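Local coordinates for protein D-threo-3-hydroxyaspartate dehydratase (Delftia, PDB 3WQC) that uses pyridoxal 5'-phosphate to deaminate D-threo-3-hydroxyaspartate to oxaloacetate and ammonia, and also dehydrates L-threo- and L-erythro-3-hydroxyaspartate and D-serine, at residues 25-37 against 248-261. Residues are numbered along the deposited sequence; the frame is centred on the assembly and turned at random. Where two conformers were deposited one is given.
Sequences IDLDRMQRNIARM and YVFFDLVMRNIGVC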
loop_
_atom_site.group_PDB
_atom_site.type_symbol
_atom_site.label_atom_id
_atom_site.label_comp_id
_atom_site.label_asym_id
_atom_site.label_seq_id
_atom_site.Cartn_x
_atom_site.Cartn_y
_atom_site.Cartn_z
ATOM N N ILE B 25 0.496 2.959 -17.413
ATOM C CA ILE B 25 1.893 3.097 -17.852
ATOM C C ILE B 25 1.880 3.736 -19.268
ATOM O O ILE B 25 1.301 3.167 -20.198
ATOM C CB ILE B 25 2.582 1.704 -17.999
ATOM C CG1 ILE B 25 2.651 0.961 -16.661
ATOM C CG2 ILE B 25 4.026 1.905 -18.563
ATOM C CD1 ILE B 25 3.072 -0.513 -16.884
ATOM N N ASP B 26 2.553 4.899 -19.388
ATOM C CA ASP B 26 2.721 5.534 -20.706
ATOM C C ASP B 26 3.878 4.737 -21.392
ATOM O O ASP B 26 5.049 4.839 -20.963
ATOM C CB ASP B 26 3.089 7.011 -20.504
ATOM C CG ASP B 26 3.422 7.750 -21.836
ATOM O OD1 ASP B 26 4.089 7.274 -22.754
ATOM O OD2 ASP B 26 2.980 8.848 -21.958
ATOM N N LEU B 27 3.542 3.840 -22.316
ATOM C CA LEU B 27 4.553 2.938 -22.900
ATOM C C LEU B 27 5.676 3.678 -23.581
ATOM O O LEU B 27 6.829 3.207 -23.520
ATOM C CB LEU B 27 3.946 1.909 -23.860
ATOM C CG LEU B 27 3.020 0.903 -23.113
ATOM C CD1 LEU B 27 2.257 0.098 -24.153
ATOM C CD2 LEU B 27 3.929 -0.027 -22.224
ATOM N N ASP B 28 5.403 4.808 -24.227
ATOM C CA ASP B 28 6.491 5.519 -24.912
ATOM C C ASP B 28 7.498 6.066 -23.886
ATOM O O ASP B 28 8.730 5.962 -24.103
ATOM C CB ASP B 28 5.888 6.632 -25.805
ATOM C CG ASP B 28 5.175 6.041 -27.134
ATOM O OD1 ASP B 28 4.839 4.800 -27.304
ATOM O OD2 ASP B 28 4.930 6.858 -28.043
ATOM N N ARG B 29 6.995 6.611 -22.733
ATOM C CA ARG B 29 7.936 7.082 -21.679
ATOM C C ARG B 29 8.660 5.904 -21.072
ATOM O O ARG B 29 9.882 6.004 -20.813
ATOM C CB ARG B 29 7.194 7.781 -20.551
ATOM C CG ARG B 29 6.668 9.140 -21.010
ATOM C CD ARG B 29 5.965 9.853 -19.854
ATOM N NE ARG B 29 5.486 11.196 -20.266
ATOM C CZ ARG B 29 5.081 12.116 -19.374
ATOM N NH1 ARG B 29 5.150 11.912 -18.021
ATOM N NH2 ARG B 29 4.686 13.293 -19.822
ATOM N N MET B 30 7.951 4.786 -20.848
ATOM C CA MET B 30 8.606 3.566 -20.247
ATOM C C MET B 30 9.732 3.089 -21.212
ATOM O O MET B 30 10.893 2.813 -20.743
ATOM C CB MET B 30 7.642 2.411 -20.063
ATOM C CG MET B 30 8.264 1.190 -19.397
ATOM S SD MET B 30 7.230 -0.270 -19.513
ATOM C CE MET B 30 7.395 -0.795 -21.264
ATOM N N GLN B 31 9.490 3.050 -22.515
ATOM C CA GLN B 31 10.557 2.614 -23.447
ATOM C C GLN B 31 11.736 3.555 -23.468
ATOM O O GLN B 31 12.889 3.081 -23.544
ATOM C CB GLN B 31 9.979 2.517 -24.845
ATOM C CG GLN B 31 9.290 1.192 -24.922
ATOM C CD GLN B 31 10.233 -0.070 -24.801
ATOM O OE1 GLN B 31 9.734 -1.071 -24.538
ATOM N NE2 GLN B 31 11.540 0.032 -25.074
ATOM N N ARG B 32 11.522 4.876 -23.332
ATOM C CA ARG B 32 12.653 5.874 -23.269
ATOM C C ARG B 32 13.440 5.572 -22.007
ATOM O O ARG B 32 14.663 5.647 -22.004
ATOM C CB ARG B 32 12.229 7.368 -23.211
ATOM C CG ARG B 32 11.870 7.958 -24.597
ATOM C CD ARG B 32 11.046 9.234 -24.505
ATOM N NE ARG B 32 9.958 8.899 -25.430
ATOM C CZ ARG B 32 8.664 9.197 -25.285
ATOM N NH1 ARG B 32 8.245 9.934 -24.250
ATOM N NH2 ARG B 32 7.787 8.721 -26.168
ATOM N N ASN B 33 12.770 5.299 -20.881
ATOM C CA ASN B 33 13.522 5.028 -19.607
ATOM C C ASN B 33 14.347 3.748 -19.735
ATOM O O ASN B 33 15.490 3.719 -19.265
ATOM C CB ASN B 33 12.469 4.868 -18.479
ATOM C CG ASN B 33 11.757 6.170 -18.134
ATOM O OD1 ASN B 33 12.220 7.284 -18.479
ATOM N ND2 ASN B 33 10.596 6.052 -17.436
ATOM N N ILE B 34 13.764 2.726 -20.351
ATOM C CA ILE B 34 14.420 1.418 -20.546
ATOM C C ILE B 34 15.689 1.664 -21.367
ATOM O O ILE B 34 16.793 1.176 -21.036
ATOM C CB ILE B 34 13.457 0.361 -21.171
ATOM C CG1 ILE B 34 12.470 -0.029 -20.076
ATOM C CG2 ILE B 34 14.207 -0.805 -21.790
ATOM C CD1 ILE B 34 11.378 -0.972 -20.553
ATOM N N ALA B 35 15.536 2.379 -22.470
ATOM C CA ALA B 35 16.695 2.619 -23.405
ATOM C C ALA B 35 17.749 3.422 -22.720
ATOM O O ALA B 35 18.962 3.156 -22.880
ATOM C CB ALA B 35 16.220 3.391 -24.596
ATOM N N ARG B 36 17.345 4.458 -21.967
ATOM C CA ARG B 36 18.325 5.330 -21.333
ATOM C C ARG B 36 19.253 4.508 -20.375
ATOM O O ARG B 36 20.497 4.680 -20.350
ATOM C CB ARG B 36 17.691 6.496 -20.563
ATOM C CG ARG B 36 18.673 7.350 -19.691
ATOM C CD ARG B 36 17.927 8.407 -18.934
ATOM N NE ARG B 36 18.805 9.156 -18.044
ATOM C CZ ARG B 36 18.422 9.808 -16.923
ATOM N NH1 ARG B 36 17.133 9.904 -16.618
ATOM N NH2 ARG B 36 19.317 10.427 -16.136
ATOM N N MET B 37 18.644 3.679 -19.545
ATOM C CA MET B 37 19.441 2.911 -18.588
ATOM C C MET B 37 20.289 1.912 -19.297
ATOM O O MET B 37 21.487 1.794 -18.940
ATOM C CB MET B 37 18.494 2.221 -17.558
ATOM C CG MET B 37 19.258 1.469 -16.439
ATOM S SD MET B 37 20.249 2.552 -15.353
ATOM C CE MET B 37 18.959 3.345 -14.328
ATOM N N TYR B 248 13.822 3.122 -12.093
ATOM C CA TYR B 248 14.018 3.883 -13.349
ATOM C C TYR B 248 13.021 3.494 -14.439
ATOM O O TYR B 248 12.814 4.291 -15.373
ATOM C CB TYR B 248 15.476 3.666 -13.868
ATOM C CG TYR B 248 15.573 2.344 -14.607
ATOM C CD1 TYR B 248 15.770 1.117 -13.942
ATOM C CD2 TYR B 248 15.447 2.287 -16.030
ATOM C CE1 TYR B 248 15.789 -0.094 -14.613
ATOM C CE2 TYR B 248 15.426 1.087 -16.685
ATOM C CZ TYR B 248 15.662 -0.095 -16.029
ATOM O OH TYR B 248 15.688 -1.294 -16.696
ATOM N N VAL B 249 12.508 2.281 -14.464
ATOM C CA VAL B 249 11.654 1.852 -15.539
ATOM C C VAL B 249 10.470 2.817 -15.672
ATOM O O VAL B 249 10.029 3.129 -16.842
ATOM C CB VAL B 249 11.245 0.340 -15.405
ATOM C CG1 VAL B 249 10.294 0.073 -14.203
ATOM C CG2 VAL B 249 10.594 -0.200 -16.698
ATOM N N PHE B 250 9.970 3.286 -14.514
ATOM C CA PHE B 250 8.897 4.295 -14.524
ATOM C C PHE B 250 9.302 5.669 -14.081
ATOM O O PHE B 250 8.668 6.679 -14.483
ATOM C CB PHE B 250 7.698 3.835 -13.621
ATOM C CG PHE B 250 7.137 2.475 -14.017
ATOM C CD1 PHE B 250 7.017 2.059 -15.393
ATOM C CD2 PHE B 250 6.647 1.631 -13.017
ATOM C CE1 PHE B 250 6.443 0.805 -15.729
ATOM C CE2 PHE B 250 6.050 0.406 -13.362
ATOM C CZ PHE B 250 5.977 -0.020 -14.694
ATOM N N PHE B 251 10.278 5.779 -13.166
ATOM C CA PHE B 251 10.547 6.969 -12.407
ATOM C C PHE B 251 9.340 7.421 -11.563
ATOM O O PHE B 251 8.285 6.750 -11.596
ATOM C CB PHE B 251 11.126 8.164 -13.272
ATOM C CG PHE B 251 12.518 7.887 -13.787
ATOM C CD1 PHE B 251 13.578 7.747 -12.864
ATOM C CD2 PHE B 251 12.779 7.827 -15.158
ATOM C CE1 PHE B 251 14.910 7.610 -13.322
ATOM C CE2 PHE B 251 14.113 7.650 -15.623
ATOM C CZ PHE B 251 15.153 7.562 -14.688
ATOM N N ASP B 252 9.530 8.486 -10.799
ATOM C CA ASP B 252 8.537 9.001 -9.880
ATOM C C ASP B 252 8.978 10.327 -9.361
ATOM O O ASP B 252 10.046 10.856 -9.813
ATOM C CB ASP B 252 8.200 7.966 -8.772
ATOM C CG ASP B 252 9.424 7.608 -7.913
ATOM O OD1 ASP B 252 10.315 8.501 -7.789
ATOM O OD2 ASP B 252 9.501 6.477 -7.379
ATOM N N LEU B 253 8.182 10.958 -8.488
ATOM C CA LEU B 253 8.528 12.304 -8.055
ATOM C C LEU B 253 9.688 12.355 -7.053
ATOM O O LEU B 253 10.447 13.326 -7.012
ATOM C CB LEU B 253 7.328 12.996 -7.407
ATOM C CG LEU B 253 6.167 13.209 -8.454
ATOM C CD1 LEU B 253 4.915 13.595 -7.651
ATOM C CD2 LEU B 253 6.577 14.310 -9.438
ATOM N N VAL B 254 9.871 11.274 -6.281
ATOM C CA VAL B 254 11.086 11.185 -5.416
ATOM C C VAL B 254 12.333 11.206 -6.343
ATOM O O VAL B 254 13.277 11.951 -6.044
ATOM C CB VAL B 254 11.039 9.905 -4.565
ATOM C CG1 VAL B 254 12.425 9.529 -4.040
ATOM C CG2 VAL B 254 10.084 10.183 -3.411
ATOM N N MET B 255 12.343 10.492 -7.457
ATOM C CA MET B 255 13.485 10.503 -8.404
ATOM C C MET B 255 13.638 11.865 -9.044
ATOM O O MET B 255 14.782 12.346 -9.247
ATOM C CB MET B 255 13.371 9.450 -9.518
ATOM C CG MET B 255 13.522 8.010 -8.998
ATOM S SD MET B 255 15.194 7.586 -8.461
ATOM C CE MET B 255 15.056 7.101 -6.739
ATOM N N ARG B 256 12.528 12.505 -9.398
ATOM C CA ARG B 256 12.561 13.872 -9.967
ATOM C C ARG B 256 13.258 14.802 -8.952
ATOM O O ARG B 256 14.168 15.607 -9.327
ATOM C CB ARG B 256 11.125 14.356 -10.222
ATOM C CG ARG B 256 11.097 15.749 -10.840
ATOM C CD ARG B 256 10.999 16.807 -9.724
ATOM N NE ARG B 256 10.668 18.130 -10.252
ATOM C CZ ARG B 256 10.570 19.237 -9.496
ATOM N NH1 ARG B 256 10.768 19.201 -8.159
ATOM N NH2 ARG B 256 10.247 20.395 -10.088
ATOM N N ASN B 257 12.913 14.721 -7.651
ATOM C CA ASN B 257 13.507 15.563 -6.658
ATOM C C ASN B 257 14.999 15.242 -6.389
ATOM O O ASN B 257 15.791 16.164 -6.059
ATOM C CB ASN B 257 12.763 15.512 -5.368
ATOM C CG ASN B 257 11.491 16.340 -5.402
ATOM O OD1 ASN B 257 11.399 17.297 -6.204
ATOM N ND2 ASN B 257 10.570 16.081 -4.456
ATOM N N ILE B 258 15.381 13.966 -6.536
ATOM C CA ILE B 258 16.791 13.590 -6.385
ATOM C C ILE B 258 17.570 14.228 -7.541
ATOM O O ILE B 258 18.773 14.568 -7.357
ATOM C CB ILE B 258 16.951 12.023 -6.385
ATOM C CG1 ILE B 258 16.465 11.544 -5.021
ATOM C CG2 ILE B 258 18.462 11.610 -6.549
ATOM C CD1 ILE B 258 16.152 10.026 -5.065
ATOM N N GLY B 259 16.924 14.381 -8.701
ATOM C CA GLY B 259 17.490 15.117 -9.842
ATOM C C GLY B 259 17.902 14.247 -10.984
ATOM O O GLY B 259 18.628 14.721 -11.860
ATOM N N VAL B 260 17.487 12.982 -10.982
ATOM C CA VAL B 260 17.919 12.026 -12.010
ATOM C C VAL B 260 16.859 11.866 -13.100
ATOM O O VAL B 260 17.105 11.147 -14.098
ATOM C CB VAL B 260 18.352 10.696 -11.407
ATOM C CG1 VAL B 260 19.585 10.943 -10.456
ATOM C CG2 VAL B 260 17.186 10.018 -10.679
ATOM N N CYS B 261 15.715 12.587 -13.000
ATOM C CA CYS B 261 14.789 12.583 -14.127
ATOM C C CYS B 261 13.988 13.899 -13.975
ATOM O O CYS B 261 14.068 14.609 -12.956
ATOM C CB CYS B 261 13.815 11.369 -14.084
ATOM S SG CYS B 261 12.662 11.383 -12.722
HETATM O O HOH W 1 16.538 -0.968 -19.131
#
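Met37 lies over one face of the Tyr248 ring, CG 3.8 Å from the ring centroid in a CH-pi contact; bends at chi2 (65°) and chi3 (75°) curl the chain back, bringing CE to 3.5 Å from Tyr248 CG. A water joins Tyr248 OH to Ile34 O. One turn earlier, Asn33 sends ND2 to Val249 O (3.0 Å, 165° at the hydrogen), approaching from above the carbonyl plane, and ND2 also bonds Asp265 O. Its OD1 meets the Phe251 ring edge, 3.4 Å from CD2, with amide and ring nearly perpendicular. With an alanine in place of Asn33, the carbonyls of Val249 and Asp265 would probably both lose this donor, and the Phe251 edge its oxygen neighbour. Arg36, extended from CG to NE, grips Val260 O end-on with NH1 (2.8 Å) and NH2 (3.1 Å), the oxygen lying in the guanidinium plane. Towards strand 22-26, Met30 SD sits at the Phe250 ring edge, a Met-aromatic contact, and Ile25 CD1 reaches Phe250 CZ at 3.7 Å. Helix 27-44 packs on the segment following strand 242-243, whose Tyr248 side chain comes to about 5 Å from the bound pyridoxal phosphate, where the TIM-barrel domain meets the beta domain in this alanine racemase-like (fold type III) enzyme.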